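Local coordinates for protein exopolygalacturonase (Yersinia enterocolitica, PDB 2UVF) that probably hydrolyses pectin-derived polygalacturonan from a chain end, as a family 28 exopolygalacturonase that binds digalacturonic acid, at residues Ile539-Asp544 with Thr567-Leu572; Arg552-Asn557 with Ser575-Val580; Gly475-Val480 with Tyr520-Lys525; Val529-Gly534 with Leu561-Pro566; Leu524-Val529 with Val556-Leu561. All coordinates share one frame; numbering follows the deposited sequence. Where two conformers were deposited one is given.

Interaction 1 (Ile539-Asp544 with Thr567-Leu572); sequences IEIKGD and TAISDL
Ile539-Lys542 and Ala568-Ser570 run side by side as parallel strands, their axes 4.6 Å apart at closest and 23° from exact alignment. The backbone ladder is regular: Ala568 N donates to Ile539 O, Ile541 N to Ala568 O, and Ser570 N to Ile541 O at 2.7 Å. On the buried face, Ile541 and Ile569 adopt the same first torsion, with CG2 trans to the backbone N, and pack at an oblique angle, CD1 of Ile541 lying 4.0 Å from CG2 of Ile569. Leu572 extends the same apolar row: its CD1 reaches CG2 of Ile541 at 4.1 Å. At the preceding end, the methyl CG2 of Thr567 packs on CB of Ile539, while its hydroxyl is bonded to Pro590 O. Glu540 lies on the other face with Ala568 and sends its carboxylate to Gln493. Farther along, Asp571 points toward Gly543, and its OD2 accepts from Gly543 N through the anti lone pair at 3.1 Å. Lys542 NZ stays 4.0 Å from that oxygen, beyond salt-bridge range, and donates instead to Gly543 O. Like residues stacked in register, isoleucine over isoleucine on successive turns, form the aliphatic ladder characteristic of the parallel beta-helix of family 28 glycoside hydrolases.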
# COMPACT_ATOMS: atom_id res chain seq x y z
N ILE A 539 10.14 19.91 -2.88
CA ILE A 539 10.31 19.41 -1.52
C ILE A 539 9.64 20.47 -0.63
O ILE A 539 9.94 21.66 -0.74
CB ILE A 539 11.80 19.15 -1.16
CG1 ILE A 539 12.41 18.09 -2.08
CG2 ILE A 539 11.93 18.72 0.31
CD1 ILE A 539 13.91 17.75 -1.83
N GLU A 540 8.69 20.04 0.19
CA GLU A 540 7.93 20.97 0.99
C GLU A 540 7.74 20.47 2.40
O GLU A 540 7.05 19.49 2.65
CB GLU A 540 6.58 21.31 0.37
CG GLU A 540 5.77 22.25 1.23
CD GLU A 540 4.44 22.61 0.65
OE1 GLU A 540 3.89 21.79 -0.12
OE2 GLU A 540 3.93 23.71 0.96
N ILE A 541 8.37 21.19 3.31
CA ILE A 541 8.34 20.91 4.73
C ILE A 541 7.69 22.14 5.37
O ILE A 541 8.08 23.27 5.07
CB ILE A 541 9.78 20.62 5.26
CG1 ILE A 541 10.32 19.31 4.64
CG2 ILE A 541 9.82 20.56 6.76
CD1 ILE A 541 11.83 19.21 4.52
N LYS A 542 6.66 21.92 6.19
CA LYS A 542 6.00 23.01 6.93
C LYS A 542 5.42 22.53 8.26
O LYS A 542 4.67 21.54 8.31
CB LYS A 542 4.88 23.65 6.10
CG LYS A 542 4.61 25.10 6.50
CD LYS A 542 3.12 25.47 6.52
CE LYS A 542 2.91 26.89 7.06
NZ LYS A 542 3.50 27.13 8.43
N GLY A 543 5.76 23.23 9.34
CA GLY A 543 5.22 22.92 10.66
C GLY A 543 4.41 24.09 11.19
O GLY A 543 3.54 24.63 10.49
N ASP A 544 4.70 24.46 12.44
CA ASP A 544 4.21 25.69 13.06
C ASP A 544 5.16 26.06 14.21
O ASP A 544 4.86 25.77 15.37
CB ASP A 544 2.77 25.51 13.59
CG ASP A 544 1.97 26.81 13.58
OD1 ASP A 544 2.59 27.91 13.58
OD2 ASP A 544 0.72 26.74 13.57
N THR A 567 12.14 24.40 -3.92
CA THR A 567 11.72 23.88 -2.62
C THR A 567 11.08 24.97 -1.75
O THR A 567 11.29 26.16 -2.00
CB THR A 567 12.92 23.32 -1.82
OG1 THR A 567 13.84 24.39 -1.52
CG2 THR A 567 13.65 22.19 -2.58
N ALA A 568 10.33 24.55 -0.73
CA ALA A 568 9.82 25.42 0.33
C ALA A 568 9.90 24.65 1.63
O ALA A 568 9.15 23.71 1.87
CB ALA A 568 8.37 25.88 0.06
N ILE A 569 10.86 25.05 2.46
CA ILE A 569 11.20 24.30 3.65
C ILE A 569 11.11 25.25 4.86
O ILE A 569 11.94 26.15 5.02
CB ILE A 569 12.59 23.62 3.49
CG1 ILE A 569 12.54 22.60 2.32
CG2 ILE A 569 13.07 22.99 4.81
CD1 ILE A 569 13.87 22.26 1.69
N SER A 570 10.08 25.06 5.65
CA SER A 570 10.03 25.74 6.90
C SER A 570 9.80 24.94 8.14
O SER A 570 9.14 23.93 8.17
CB SER A 570 9.20 27.00 6.85
OG SER A 570 7.84 26.73 6.96
N ASP A 571 10.37 25.46 9.18
CA ASP A 571 10.25 24.84 10.50
C ASP A 571 10.96 23.51 10.59
O ASP A 571 10.38 22.49 10.96
CB ASP A 571 8.77 24.67 10.90
CG ASP A 571 8.00 25.97 10.79
OD1 ASP A 571 8.54 27.03 11.16
OD2 ASP A 571 6.84 25.92 10.33
N LEU A 572 12.25 23.54 10.27
CA LEU A 572 13.04 22.33 10.26
C LEU A 572 14.31 22.51 11.09
O LEU A 572 14.94 23.55 11.03
CB LEU A 572 13.37 21.95 8.82
CG LEU A 572 14.12 20.63 8.62
CD1 LEU A 572 13.20 19.44 8.86
CD2 LEU A 572 14.71 20.61 7.23

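Interaction 2 (Arg552-Asn557 with Ser575-Val580); sequences RLVHVN and SEFNKV
Val556 meets Phe577 in the tight, buried half of this parallel pairing, whereas His555, Glu576 and the two asparagines line the more open side. Both methyl branches of Val556 are engaged: CG2 lies 3.6 Å from CE2 of Phe577, CB meets the ring obliquely, and CG1 touches CG2 of Val580 at 3.6 Å. Trp591 meets the Phe577 ring from outside the pair. At the start of the contact the Ser575 hydroxyl stands in for a backbone carbonyl, accepting from Val554 N at 2.8 Å; OG also bonds to Arg573 O. On the partly exposed face, Glu576 bends across toward the neighbouring strand. With CG between backbone N and carbonyl carbon (chi1 70°) and a second bend at chi2, its OE2 comes to the edge of the His555 ring and accepts a hydrogen bond from ND1 at 2.8 Å. Ring and carboxylate are nearly coplanar, 21° apart, and OE2 is met on its syn side. Next along this face, Asn557 and Asn578 point the same way, with OD1 of Asn557 3.2 Å from CB of Asn578 and the amide planes 66° apart. An apolar interior row beneath a polar outer row is the pattern of stacked coils in a parallel beta-helix.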
# COMPACT_ATOMS: atom_id res chain seq x y z
N ARG A 552 12.30 17.71 12.56
CA ARG A 552 13.72 17.69 12.84
C ARG A 552 14.32 16.40 12.30
O ARG A 552 13.60 15.46 12.00
CB ARG A 552 13.99 17.88 14.36
CG ARG A 552 13.69 16.66 15.22
CD ARG A 552 13.62 16.97 16.72
NE ARG A 552 13.45 15.72 17.47
CZ ARG A 552 14.45 15.00 17.97
NH1 ARG A 552 15.71 15.42 17.85
NH2 ARG A 552 14.20 13.86 18.60
N LEU A 553 15.65 16.38 12.16
CA LEU A 553 16.38 15.17 11.76
C LEU A 553 16.00 14.60 10.38
O LEU A 553 15.79 13.40 10.23
CB LEU A 553 16.31 14.09 12.86
CG LEU A 553 17.00 14.44 14.19
CD1 LEU A 553 16.60 13.45 15.25
CD2 LEU A 553 18.54 14.52 14.03
N VAL A 554 15.92 15.48 9.39
CA VAL A 554 15.76 15.09 7.99
C VAL A 554 17.14 14.97 7.30
O VAL A 554 17.85 15.96 7.15
CB VAL A 554 14.85 16.09 7.20
CG1 VAL A 554 14.74 15.70 5.74
CG2 VAL A 554 13.46 16.18 7.82
N HIS A 555 17.49 13.75 6.90
CA HIS A 555 18.77 13.47 6.22
C HIS A 555 18.53 13.21 4.72
O HIS A 555 17.95 12.19 4.35
CB HIS A 555 19.48 12.26 6.85
CG HIS A 555 19.28 12.16 8.33
ND1 HIS A 555 19.88 13.01 9.23
CD2 HIS A 555 18.53 11.31 9.07
CE1 HIS A 555 19.52 12.69 10.46
NE2 HIS A 555 18.70 11.65 10.39
N VAL A 556 18.96 14.15 3.88
CA VAL A 556 18.78 14.06 2.43
C VAL A 556 20.13 13.94 1.70
O VAL A 556 20.97 14.84 1.79
CB VAL A 556 17.92 15.23 1.86
CG1 VAL A 556 17.84 15.18 0.33
CG2 VAL A 556 16.50 15.20 2.45
N ASN A 557 20.32 12.82 0.99
CA ASN A 557 21.59 12.48 0.33
C ASN A 557 21.46 11.92 -1.09
O ASN A 557 20.68 11.00 -1.34
CB ASN A 557 22.39 11.49 1.20
CG ASN A 557 23.29 12.19 2.22
OD1 ASN A 557 24.30 12.82 1.85
ND2 ASN A 557 22.95 12.07 3.51
N SER A 575 18.81 19.10 10.38
CA SER A 575 18.69 18.40 9.11
C SER A 575 19.78 18.77 8.08
O SER A 575 20.29 19.89 8.08
CB SER A 575 17.31 18.67 8.53
OG SER A 575 16.30 18.23 9.43
N GLU A 576 20.14 17.83 7.20
CA GLU A 576 21.11 18.13 6.13
C GLU A 576 20.71 17.63 4.72
O GLU A 576 20.14 16.55 4.58
CB GLU A 576 22.54 17.68 6.48
CG GLU A 576 22.77 16.19 6.53
CD GLU A 576 22.17 15.55 7.76
OE1 GLU A 576 22.11 16.24 8.81
OE2 GLU A 576 21.75 14.37 7.67
N PHE A 577 21.06 18.43 3.71
CA PHE A 577 20.73 18.18 2.31
C PHE A 577 21.99 18.13 1.43
O PHE A 577 22.46 19.16 0.92
CB PHE A 577 19.78 19.27 1.79
CG PHE A 577 18.51 19.38 2.57
CD1 PHE A 577 18.43 20.21 3.69
CD2 PHE A 577 17.38 18.65 2.19
CE1 PHE A 577 17.24 20.32 4.42
CE2 PHE A 577 16.19 18.75 2.92
CZ PHE A 577 16.12 19.58 4.03
N ASN A 578 22.52 16.92 1.23
CA ASN A 578 23.77 16.70 0.52
C ASN A 578 23.64 16.04 -0.85
O ASN A 578 22.98 15.01 -1.00
CB ASN A 578 24.73 15.92 1.40
CG ASN A 578 25.00 16.64 2.70
OD1 ASN A 578 24.85 17.88 2.78
ND2 ASN A 578 25.36 15.89 3.74
N LYS A 579 24.28 16.66 -1.84
CA LYS A 579 24.28 16.18 -3.21
C LYS A 579 22.87 16.08 -3.78
O LYS A 579 22.47 15.07 -4.35
CB LYS A 579 25.04 14.85 -3.32
CG LYS A 579 26.40 14.85 -2.62
CD LYS A 579 26.89 13.43 -2.36
CE LYS A 579 27.26 12.74 -3.66
NZ LYS A 579 28.11 13.65 -4.48
N VAL A 580 22.11 17.16 -3.59
CA VAL A 580 20.82 17.31 -4.23
C VAL A 580 21.05 18.19 -5.46
O VAL A 580 21.36 19.38 -5.33
CB VAL A 580 19.77 17.96 -3.28
CG1 VAL A 580 18.37 17.98 -3.94
CG2 VAL A 580 19.72 17.25 -1.95

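Interaction 3 (Gly475-Val480 with Tyr520-Lys525); sequences GGARNV and YDFTLK
Ala477-Val480 pairs with Tyr520-Thr523, the short strand axes 55° apart, through bonds from Tyr520 N to Ala477 O, Val480 N to Asp521 O and Thr523 N to Val480 O, with Val480 and Phe522 forming a parallel bridge. Inside, the Phe522 ring lies flat under Val480: CB sits 3.8 Å from the ring centroid and 10° off its normal, a CH-pi contact over the centre of one face. The same ring turns an edge to Ala477 O, 3.5 Å from CE1, while CB of Ala477 packs against CZ. On the outer face Arg478 lies alongside Tyr520. Its CB lies over the face of the tyrosine ring, offset toward the rim; with CG between backbone N and carbonyl carbon (chi1 60°) the extended chain runs on to the hydroxyl. There NH1 donates to Tyr520 OH at 3.1 Å, the oxygen tilted out of the guanidinium plane, while NE is salt-bridged to Glu449. Asn479 and Asp521 run side by side, and Asn479 ND2 goes on to Asp450. Tyr520 thus works twice, its face receiving aliphatic carbon and its oxygen a charged N-H; together with Glu449, it probably restrains the guanidinium more firmly than either partner alone.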
# COMPACT_ATOMS: atom_id res chain seq x y z
N GLY A 475 1.24 12.19 18.29
CA GLY A 475 2.11 11.16 17.74
C GLY A 475 3.02 11.72 16.65
O GLY A 475 3.71 12.72 16.86
N GLY A 476 2.99 11.09 15.49
CA GLY A 476 3.83 11.49 14.37
C GLY A 476 4.40 10.28 13.66
O GLY A 476 3.92 9.16 13.82
N ALA A 477 5.42 10.52 12.85
CA ALA A 477 6.13 9.46 12.15
C ALA A 477 7.63 9.64 12.36
O ALA A 477 8.14 10.77 12.40
CB ALA A 477 5.78 9.44 10.67
N ARG A 478 8.31 8.53 12.54
CA ARG A 478 9.73 8.52 12.79
C ARG A 478 10.35 7.31 12.13
O ARG A 478 9.66 6.33 11.83
CB ARG A 478 10.02 8.52 14.30
CG ARG A 478 9.48 7.35 15.10
CD ARG A 478 9.55 7.68 16.60
NE ARG A 478 8.91 6.70 17.48
CZ ARG A 478 8.55 6.95 18.74
NH1 ARG A 478 8.76 8.15 19.29
NH2 ARG A 478 7.96 6.01 19.46
N ASN A 479 11.66 7.38 11.92
CA ASN A 479 12.42 6.33 11.26
C ASN A 479 11.78 5.83 9.95
O ASN A 479 11.47 4.66 9.79
CB ASN A 479 12.77 5.20 12.22
CG ASN A 479 13.74 4.22 11.62
OD1 ASN A 479 14.57 4.59 10.78
ND2 ASN A 479 13.62 2.95 12.01
N VAL A 480 11.58 6.77 9.03
CA VAL A 480 11.01 6.52 7.70
C VAL A 480 12.13 6.74 6.67
O VAL A 480 12.75 7.80 6.64
CB VAL A 480 9.79 7.47 7.43
CG1 VAL A 480 9.42 7.49 5.96
CG2 VAL A 480 8.57 7.08 8.28
N TYR A 520 10.19 13.27 12.57
CA TYR A 520 11.64 13.30 12.72
C TYR A 520 12.31 12.00 12.28
O TYR A 520 11.68 10.93 12.26
CB TYR A 520 12.06 13.73 14.15
CG TYR A 520 11.79 12.72 15.24
CD1 TYR A 520 12.71 11.72 15.53
CD2 TYR A 520 10.62 12.79 16.01
CE1 TYR A 520 12.46 10.78 16.53
CE2 TYR A 520 10.37 11.86 17.02
CZ TYR A 520 11.29 10.87 17.28
OH TYR A 520 11.05 9.94 18.27
N ASP A 521 13.59 12.09 11.92
CA ASP A 521 14.36 10.94 11.49
C ASP A 521 13.78 10.39 10.17
O ASP A 521 13.28 9.26 10.10
CB ASP A 521 14.44 9.89 12.62
CG ASP A 521 15.37 8.74 12.30
OD1 ASP A 521 16.30 8.93 11.48
OD2 ASP A 521 15.16 7.64 12.88
N PHE A 522 13.81 11.24 9.15
CA PHE A 522 13.41 10.91 7.78
C PHE A 522 14.65 10.95 6.91
O PHE A 522 15.44 11.89 6.98
CB PHE A 522 12.39 11.91 7.23
CG PHE A 522 10.95 11.55 7.52
CD1 PHE A 522 10.52 11.24 8.81
CD2 PHE A 522 10.00 11.56 6.49
CE1 PHE A 522 9.19 10.92 9.06
CE2 PHE A 522 8.66 11.24 6.74
CZ PHE A 522 8.26 10.92 8.02
N THR A 523 14.78 9.94 6.07
CA THR A 523 15.88 9.80 5.15
C THR A 523 15.38 9.68 3.71
O THR A 523 14.60 8.77 3.37
CB THR A 523 16.73 8.57 5.52
OG1 THR A 523 17.27 8.78 6.83
CG2 THR A 523 17.86 8.35 4.53
N LEU A 524 15.83 10.64 2.89
CA LEU A 524 15.68 10.61 1.44
C LEU A 524 17.07 10.45 0.79
O LEU A 524 17.91 11.33 0.90
CB LEU A 524 14.99 11.88 0.96
CG LEU A 524 14.22 11.81 -0.37
CD1 LEU A 524 12.79 11.39 -0.14
CD2 LEU A 524 14.26 13.17 -1.04
N LYS A 525 17.29 9.31 0.13
CA LYS A 525 18.60 8.92 -0.39
C LYS A 525 18.47 8.21 -1.73
O LYS A 525 17.56 7.40 -1.91
CB LYS A 525 19.29 7.97 0.60
CG LYS A 525 20.80 7.95 0.47
CD LYS A 525 21.48 7.26 1.65
CE LYS A 525 21.14 7.93 2.99
NZ LYS A 525 22.17 7.70 4.07

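Interaction 4 (Val529-Gly534 with Leu561-Pro566); sequences VDNSTG and LNNVTP
The amide of Asn562 and the carboxylate of Asp530 lie side by side, their planes 55° apart: Asp530 OD1 lies nearly in the Asn562 amide plane, but is itself approached from above the carboxylate plane. The resulting bond from Asn562 ND2 to Asp530 OD1 is 3.0 Å long and close to straight at 168°. Both residues hold CG trans to the backbone N (Asp530 chi1 -174°), which sends the two groups off the strands in the same direction. The other end of the Asn562 amide, OD1, bonds to Thr583 OG1, so both ends of this flat group are held. Polar residues at equivalent positions of successive coils, here Asp530 beside Asn562, are a familiar feature of parallel beta-helices. The backbone keeps register: Asn562 N donates to Val529 O, Asn531 N to Asn562 O, and Ser532 N to Asn563 O at 3.0 Å. On the interior face Val529 and Leu561 are pressed together, CG2 of Val529 lying 3.5 Å from CD2 of Leu561, tighter than usual for carbons. CG1 of Val564 then packs on CB of Ser532 at 3.8 Å, and Arg586 reaches the carbonyl of Ser532 from the neighbouring loop.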
# COMPACT_ATOMS: atom_id res chain seq x y z
N VAL A 529 14.10 12.15 -9.69
CA VAL A 529 12.83 12.53 -10.27
C VAL A 529 13.10 13.28 -11.56
O VAL A 529 13.85 14.26 -11.56
CB VAL A 529 12.00 13.48 -9.35
CG1 VAL A 529 10.64 13.80 -10.00
CG2 VAL A 529 11.81 12.91 -7.96
N ASP A 530 12.46 12.83 -12.64
CA ASP A 530 12.39 13.60 -13.88
C ASP A 530 10.97 14.10 -14.08
O ASP A 530 10.06 13.32 -14.32
CB ASP A 530 12.82 12.75 -15.07
CG ASP A 530 12.91 13.54 -16.37
OD1 ASP A 530 12.90 14.80 -16.38
OD2 ASP A 530 13.00 12.88 -17.42
N ASN A 531 10.81 15.42 -13.98
CA ASN A 531 9.55 16.11 -14.19
C ASN A 531 8.59 16.01 -13.02
O ASN A 531 8.31 14.92 -12.50
CB ASN A 531 8.84 15.66 -15.47
CG ASN A 531 9.70 15.82 -16.72
OD1 ASN A 531 9.64 15.00 -17.63
ND2 ASN A 531 10.49 16.88 -16.76
N SER A 532 8.11 17.17 -12.61
CA SER A 532 7.01 17.29 -11.67
C SER A 532 6.19 18.41 -12.30
O SER A 532 6.70 19.53 -12.45
CB SER A 532 7.52 17.71 -10.30
OG SER A 532 6.78 17.10 -9.26
N THR A 533 4.96 18.09 -12.70
CA THR A 533 4.13 18.99 -13.49
C THR A 533 3.19 19.86 -12.63
O THR A 533 2.38 20.61 -13.16
CB THR A 533 3.32 18.21 -14.56
OG1 THR A 533 2.12 17.68 -13.99
CG2 THR A 533 4.15 17.04 -15.17
N GLY A 534 3.30 19.73 -11.31
CA GLY A 534 2.51 20.57 -10.40
C GLY A 534 3.08 21.97 -10.27
O GLY A 534 3.94 22.37 -11.05
N LEU A 561 16.93 16.01 -9.31
CA LEU A 561 15.62 16.49 -9.65
C LEU A 561 15.66 17.29 -10.95
O LEU A 561 16.25 18.38 -11.01
CB LEU A 561 15.06 17.36 -8.51
CG LEU A 561 14.88 16.72 -7.14
CD1 LEU A 561 14.33 17.68 -6.13
CD2 LEU A 561 13.95 15.59 -7.28
N ASN A 562 15.05 16.74 -12.00
CA ASN A 562 14.98 17.47 -13.25
C ASN A 562 13.58 18.00 -13.53
O ASN A 562 12.59 17.26 -13.38
CB ASN A 562 15.46 16.58 -14.40
CG ASN A 562 15.61 17.35 -15.68
OD1 ASN A 562 16.50 18.19 -15.81
ND2 ASN A 562 14.74 17.10 -16.62
N ASN A 563 13.52 19.27 -13.92
CA ASN A 563 12.27 19.92 -14.30
C ASN A 563 11.23 19.86 -13.18
O ASN A 563 10.13 19.32 -13.34
CB ASN A 563 11.74 19.36 -15.63
CG ASN A 563 10.43 20.01 -16.06
OD1 ASN A 563 9.55 19.34 -16.58
ND2 ASN A 563 10.31 21.31 -15.84
N VAL A 564 11.62 20.40 -12.03
CA VAL A 564 10.76 20.55 -10.87
C VAL A 564 10.79 22.03 -10.41
O VAL A 564 11.71 22.80 -10.75
CB VAL A 564 11.16 19.59 -9.70
CG1 VAL A 564 11.25 18.14 -10.17
CG2 VAL A 564 12.47 20.03 -9.01
N THR A 565 9.79 22.41 -9.63
CA THR A 565 9.74 23.74 -9.00
C THR A 565 10.73 23.79 -7.83
O THR A 565 11.16 22.73 -7.30
CB THR A 565 8.34 24.07 -8.47
OG1 THR A 565 8.02 23.16 -7.42
CG2 THR A 565 7.33 23.96 -9.55
N PRO A 566 11.11 25.03 -7.42
CA PRO A 566 11.94 25.21 -6.22
C PRO A 566 11.31 24.66 -4.93
O PRO A 566 10.09 24.50 -4.86
CB PRO A 566 12.10 26.74 -6.15
CG PRO A 566 11.92 27.21 -7.56
CD PRO A 566 10.85 26.31 -8.10

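Interaction 5 (Leu524-Val529 with Val556-Leu561); sequences LKNVTV and VNNVQL
Different first torsions bring the amides of Asn526 and Asn558 together at the corner of the two coils: Asn526 holds CG beside its backbone N (chi1 -55°), whereas Asn558 swings CG to the far side from N (chi1 -177°). Asn558 ND2 can then donate to Asn526 OD1 at 3.0 Å. The bond is not ideally directed, since the donor stands above the carbonyl plane and the amides are turned 69° apart. Gln560, bent at chi2, folds back to give NE2 to Asn558 OD1 at 2.8 Å, with that oxygen in the Gln560 amide plane. Asn526 ND2 continues the chain to Asn484 on the preceding coil. Leading into the corner, Asn557 N donates to Leu524 O and Asn526 N to Asn557 O; after it, Gln560 N bonds to Val527 O and Val529 N to Gln560 O, while the link from Val527 N to Asn558 O is weak at 3.4 Å. Within the interior, the side chains of Leu524 and Val559 cross at about a right angle, with CD2 4.0 Å from CG2, and CB of Leu524 lies against CG2 of Val556 at 3.9 Å. Outside, the aliphatic part of Lys525 runs along Asn557, with CG 3.9 Å from CB, before NZ reaches Glu61. The relay of amides from Gln560 through Asn558 and Asn526 to Asn484 is consistent with polar side chains supporting the bend, where one of the backbone bonds is weak.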
# COMPACT_ATOMS: atom_id res chain seq x y z
N LEU A 524 15.83 10.64 2.89
CA LEU A 524 15.68 10.61 1.44
C LEU A 524 17.07 10.45 0.79
O LEU A 524 17.91 11.33 0.90
CB LEU A 524 14.99 11.88 0.96
CG LEU A 524 14.22 11.81 -0.37
CD1 LEU A 524 12.79 11.39 -0.14
CD2 LEU A 524 14.26 13.17 -1.04
N LYS A 525 17.29 9.31 0.13
CA LYS A 525 18.60 8.92 -0.39
C LYS A 525 18.47 8.21 -1.73
O LYS A 525 17.56 7.40 -1.91
CB LYS A 525 19.29 7.97 0.60
CG LYS A 525 20.80 7.95 0.47
CD LYS A 525 21.48 7.26 1.65
CE LYS A 525 21.14 7.93 2.99
NZ LYS A 525 22.17 7.70 4.07
N ASN A 526 19.39 8.51 -2.66
CA ASN A 526 19.48 7.79 -3.95
C ASN A 526 18.15 7.80 -4.70
O ASN A 526 17.64 6.75 -5.04
CB ASN A 526 19.92 6.33 -3.74
CG ASN A 526 21.23 6.19 -2.96
OD1 ASN A 526 21.99 7.13 -2.82
ND2 ASN A 526 21.47 4.98 -2.46
N VAL A 527 17.60 9.00 -4.92
CA VAL A 527 16.27 9.19 -5.51
C VAL A 527 16.40 10.17 -6.67
O VAL A 527 17.01 11.23 -6.55
CB VAL A 527 15.23 9.72 -4.46
CG1 VAL A 527 13.98 10.33 -5.15
CG2 VAL A 527 14.85 8.63 -3.46
N THR A 528 15.82 9.80 -7.80
CA THR A 528 15.83 10.62 -8.99
C THR A 528 14.39 10.89 -9.40
O THR A 528 13.57 9.98 -9.41
CB THR A 528 16.57 9.91 -10.14
OG1 THR A 528 16.06 8.57 -10.26
CG2 THR A 528 18.07 9.85 -9.86
N VAL A 529 14.10 12.15 -9.69
CA VAL A 529 12.83 12.53 -10.27
C VAL A 529 13.10 13.28 -11.56
O VAL A 529 13.85 14.26 -11.56
CB VAL A 529 12.00 13.48 -9.35
CG1 VAL A 529 10.64 13.80 -10.00
CG2 VAL A 529 11.81 12.91 -7.96
N VAL A 556 18.96 14.15 3.88
CA VAL A 556 18.78 14.06 2.43
C VAL A 556 20.13 13.94 1.70
O VAL A 556 20.97 14.84 1.79
CB VAL A 556 17.92 15.23 1.86
CG1 VAL A 556 17.84 15.18 0.33
CG2 VAL A 556 16.50 15.20 2.45
N ASN A 557 20.32 12.82 0.99
CA ASN A 557 21.59 12.48 0.33
C ASN A 557 21.46 11.92 -1.09
O ASN A 557 20.68 11.00 -1.34
CB ASN A 557 22.39 11.49 1.20
CG ASN A 557 23.29 12.19 2.22
OD1 ASN A 557 24.30 12.82 1.85
ND2 ASN A 557 22.95 12.07 3.51
N ASN A 558 22.23 12.48 -2.02
CA ASN A 558 22.33 11.97 -3.39
C ASN A 558 20.99 11.86 -4.15
O ASN A 558 20.53 10.77 -4.51
CB ASN A 558 23.12 10.64 -3.42
CG ASN A 558 23.31 10.09 -4.84
OD1 ASN A 558 23.39 10.85 -5.80
ND2 ASN A 558 23.39 8.76 -4.96
N VAL A 559 20.37 13.00 -4.41
CA VAL A 559 19.06 13.06 -5.07
C VAL A 559 19.19 13.97 -6.29
O VAL A 559 19.83 15.00 -6.21
CB VAL A 559 17.96 13.62 -4.08
CG1 VAL A 559 16.64 13.94 -4.78
CG2 VAL A 559 17.74 12.66 -2.89
N GLN A 560 18.57 13.59 -7.42
CA GLN A 560 18.61 14.42 -8.63
C GLN A 560 17.20 14.73 -9.12
O GLN A 560 16.39 13.83 -9.33
CB GLN A 560 19.40 13.73 -9.76
CG GLN A 560 20.90 13.56 -9.53
CD GLN A 560 21.27 12.33 -8.73
OE1 GLN A 560 20.84 11.22 -9.02
NE2 GLN A 560 22.12 12.53 -7.71
N LEU A 561 16.93 16.01 -9.31
CA LEU A 561 15.62 16.49 -9.65
C LEU A 561 15.66 17.29 -10.95
O LEU A 561 16.25 18.38 -11.01
CB LEU A 561 15.06 17.36 -8.51
CG LEU A 561 14.88 16.72 -7.14
CD1 LEU A 561 14.33 17.68 -6.13
CD2 LEU A 561 13.95 15.59 -7.28

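All five contacts join successive coils of one beta-helix and are partly buried, with buried residues inside and polar ones outside; only interaction 1 has an exposed residue, Lys542, among those touching. Interactions 3, 5 and 4 follow strand 518-532 in order, while interaction 2 carries strand 551-562 on to the next coil and interaction 1 forms a separate face. Interactions 1 and 2 meet in the interior, where Leu572 packs on Val554 and Phe577. Inner rows are aliphatic in interactions 1, 4 and 5, with valine against phenylalanine in 2 and 3. Outside come a His-carboxylate pair in 2, arginine and tyrosine in 3, a carboxylate-amide pair in 4 and amides at the corner in 5.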